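Local coordinates for protein methylxanthine N3-demethylase NdmB (Pseudomonas putida, PDB 6ICL) that removes the N3-methyl group of theobromine and related methylxanthines as formaldehyde, acting as a Rieske non-heme iron oxygenase in bacterial caffeine degradation, at residues 224-230 against 248-254. Sequence-based numbering, arbitrary orientation.
Sequences GELQFKL and FTYRCTM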
loop_
_atom_site.group_PDB
_atom_site.type_symbol
_atom_site.label_atom_id
_atom_site.label_comp_id
_atom_site.label_asym_id
_atom_site.label_seq_id
_atom_site.Cartn_x
_atom_site.Cartn_y
_atom_site.Cartn_z
ATOM N N GLY A 224 41.688 22.043 14.750
ATOM C CA GLY A 224 40.418 21.332 14.799
ATOM C C GLY A 224 40.082 20.495 13.578
ATOM O O GLY A 224 38.968 19.959 13.503
ATOM N N GLU A 225 41.005 20.356 12.626
ATOM C CA GLU A 225 40.778 19.638 11.379
ATOM C C GLU A 225 41.760 18.479 11.252
ATOM O O GLU A 225 42.932 18.610 11.620
ATOM C CB GLU A 225 40.955 20.560 10.167
ATOM C CG GLU A 225 40.235 21.914 10.255
ATOM C CD GLU A 225 40.361 22.718 8.963
ATOM O OE1 GLU A 225 41.068 22.265 8.028
ATOM O OE2 GLU A 225 39.746 23.802 8.875
ATOM N N LEU A 226 41.292 17.347 10.730
ATOM C CA LEU A 226 42.198 16.381 10.114
ATOM C C LEU A 226 42.548 16.863 8.713
ATOM O O LEU A 226 41.656 17.203 7.926
ATOM C CB LEU A 226 41.576 14.988 10.038
ATOM C CG LEU A 226 41.755 14.050 11.225
ATOM C CD1 LEU A 226 41.049 12.739 10.950
ATOM C CD2 LEU A 226 43.252 13.819 11.525
ATOM N N GLN A 227 43.846 16.921 8.405
ATOM C CA GLN A 227 44.305 17.377 7.107
ATOM C C GLN A 227 45.245 16.342 6.516
ATOM O O GLN A 227 46.200 15.907 7.171
ATOM C CB GLN A 227 44.987 18.738 7.208
ATOM C CG GLN A 227 44.066 19.815 7.720
ATOM C CD GLN A 227 44.691 21.189 7.654
ATOM O OE1 GLN A 227 45.879 21.323 7.361
ATOM N NE2 GLN A 227 43.892 22.222 7.921
ATOM N N PHE A 228 44.950 15.927 5.292
ATOM C CA PHE A 228 45.806 14.997 4.590
ATOM C C PHE A 228 45.632 15.244 3.105
ATOM O O PHE A 228 44.656 15.859 2.662
ATOM C CB PHE A 228 45.502 13.536 4.952
ATOM C CG PHE A 228 44.025 13.207 5.006
ATOM C CD1 PHE A 228 43.275 13.500 6.133
ATOM C CD2 PHE A 228 43.394 12.603 3.931
ATOM C CE1 PHE A 228 41.918 13.197 6.189
ATOM C CE2 PHE A 228 42.025 12.298 3.984
ATOM C CZ PHE A 228 41.301 12.592 5.108
ATOM N N LYS A 229 46.602 14.773 2.345
ATOM C CA LYS A 229 46.647 14.973 0.913
ATOM C C LYS A 229 47.031 13.640 0.293
ATOM O O LYS A 229 47.867 12.919 0.836
ATOM C CB LYS A 229 47.642 16.104 0.546
ATOM C CG LYS A 229 47.924 16.246 -0.945
ATOM C CD LYS A 229 48.525 17.618 -1.280
ATOM C CE LYS A 229 48.924 17.732 -2.756
ATOM N NZ LYS A 229 50.353 18.136 -2.952
ATOM N N LEU A 230 46.350 13.272 -0.781
ATOM C CA LEU A 230 46.610 12.036 -1.499
ATOM C C LEU A 230 46.965 12.392 -2.930
ATOM O O LEU A 230 46.268 13.193 -3.564
ATOM C CB LEU A 230 45.394 11.099 -1.478
ATOM C CG LEU A 230 44.777 10.727 -0.127
ATOM C CD1 LEU A 230 43.591 9.797 -0.338
ATOM C CD2 LEU A 230 45.783 10.072 0.792
ATOM N N PHE A 248 44.238 15.208 -4.330
ATOM C CA PHE A 248 43.108 15.160 -3.408
ATOM C C PHE A 248 43.563 15.754 -2.082
ATOM O O PHE A 248 44.356 15.142 -1.357
ATOM C CB PHE A 248 42.607 13.727 -3.247
ATOM C CG PHE A 248 42.205 13.085 -4.552
ATOM C CD1 PHE A 248 43.143 12.406 -5.331
ATOM C CD2 PHE A 248 40.899 13.176 -5.009
ATOM C CE1 PHE A 248 42.780 11.834 -6.542
ATOM C CE2 PHE A 248 40.528 12.610 -6.216
ATOM C CZ PHE A 248 41.463 11.936 -6.985
ATOM N N THR A 249 43.070 16.941 -1.771
ATOM C CA THR A 249 43.481 17.680 -0.588
ATOM C C THR A 249 42.299 17.756 0.369
ATOM O O THR A 249 41.275 18.368 0.046
ATOM C CB THR A 249 43.963 19.076 -0.984
ATOM O OG1 THR A 249 44.940 18.960 -2.030
ATOM C CG2 THR A 249 44.575 19.779 0.196
ATOM N N TYR A 250 42.449 17.157 1.547
ATOM C CA TYR A 250 41.373 17.043 2.520
ATOM C C TYR A 250 41.604 17.985 3.685
ATOM O O TYR A 250 42.665 17.951 4.317
ATOM C CB TYR A 250 41.251 15.622 3.063
ATOM C CG TYR A 250 40.865 14.586 2.040
ATOM C CD1 TYR A 250 41.811 14.074 1.164
ATOM C CD2 TYR A 250 39.562 14.080 1.982
ATOM C CE1 TYR A 250 41.494 13.114 0.251
ATOM C CE2 TYR A 250 39.219 13.118 1.054
ATOM C CZ TYR A 250 40.202 12.635 0.185
ATOM O OH TYR A 250 39.918 11.681 -0.765
ATOM N N ARG A 251 40.593 18.799 3.984
ATOM C CA ARG A 251 40.489 19.500 5.253
ATOM C C ARG A 251 39.183 19.062 5.889
ATOM O O ARG A 251 38.110 19.246 5.302
ATOM C CB ARG A 251 40.535 21.016 5.063
ATOM C CG ARG A 251 41.885 21.524 4.535
ATOM C CD ARG A 251 41.883 23.046 4.442
ATOM N NE ARG A 251 41.507 23.675 5.711
ATOM C CZ ARG A 251 41.489 24.990 5.897
ATOM N NH1 ARG A 251 41.826 25.787 4.892
ATOM N NH2 ARG A 251 41.152 25.511 7.072
ATOM N N CYS A 252 39.275 18.475 7.077
ATOM C CA CYS A 252 38.185 17.704 7.667
ATOM C C CYS A 252 37.906 18.235 9.059
ATOM O O CYS A 252 38.513 17.741 10.016
ATOM C CB CYS A 252 38.553 16.217 7.718
ATOM S SG CYS A 252 38.743 15.439 6.115
ATOM N N THR A 253 36.992 19.202 9.187
ATOM C CA THR A 253 36.666 19.670 10.524
ATOM C C THR A 253 36.052 18.532 11.319
ATOM O O THR A 253 35.131 17.853 10.846
ATOM C CB THR A 253 35.703 20.855 10.493
ATOM O OG1 THR A 253 36.182 21.858 9.598
ATOM C CG2 THR A 253 35.587 21.453 11.855
ATOM N N MET A 254 36.575 18.315 12.521
ATOM C CA MET A 254 36.034 17.304 13.413
ATOM C C MET A 254 34.686 17.749 13.990
ATOM O O MET A 254 34.465 18.941 14.226
ATOM C CB MET A 254 37.029 17.019 14.527
ATOM C CG MET A 254 38.356 16.461 14.006
ATOM S SD MET A 254 38.219 14.757 13.425
ATOM C CE MET A 254 37.994 13.930 15.002
HETATM O O HOH W 1 36.633 20.721 15.232
HETATM O O HOH W 2 37.677 24.048 10.556
#
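Glu-225 OE1 takes two donors at once. Arg-251 NE donates to the syn lone pair of Glu-225 OE1 at 2.7 Å, with the oxygen lying in the guanidinium plane. Gln-227 NE2 meets Glu-225 OE1 from above the carboxylate plane, at 2.8 Å. The other oxygen, Glu-225 OE2, receives Arg-251 NH2 at 2.9 Å, so the arginine grips the carboxylate side-on in a two-pronged salt bridge, the two flat groups twisted 31° apart. The Arg-251 chain bends at chi3, bringing its guanidinium up to the carboxylate; Tyr-162 adds a cation-pi contact. A water donates to Glu-225 OE2 and also joins Thr-253 OG1, whose other partner is the backbone N of Tyr-162. With Glu-225 replaced by an alanine, the Arg-251 charge would probably lose its mate and the Gln-227 amide would be set free to turn.

The strands, 225-230 and 248-253, run antiparallel as neighbours in the seven-stranded antiparallel sheet of the oxygenase's C-terminal catalytic domain, between strands 219-222 and 257-264. Backbone bonds join Leu-226 with Cys-252, Phe-228 with Tyr-250 and Leu-230 with Phe-248, and beyond the strand end Met-254 N bonds to Gly-224 O.

On the face opposite the salt bridge, Phe-228 and Tyr-250 form an offset stack, centroids 4.5 Å apart and planes at 20°. Phe-228 CG sits between its backbone N and carbonyl carbon (chi1 44°), which swings the ring across toward the other strand. There Phe-228 CE2 lies over the tyrosine face, 3.2 Å from Tyr-250 CG, and Tyr-250 CB makes a CH-pi contact over the phenylalanine face. Cys-252 SG approaches the same phenylalanine obliquely, 3.9 Å from Phe-228 CE1. Helix 337-355 packs against this side, with Ile-338 touching Phe-228.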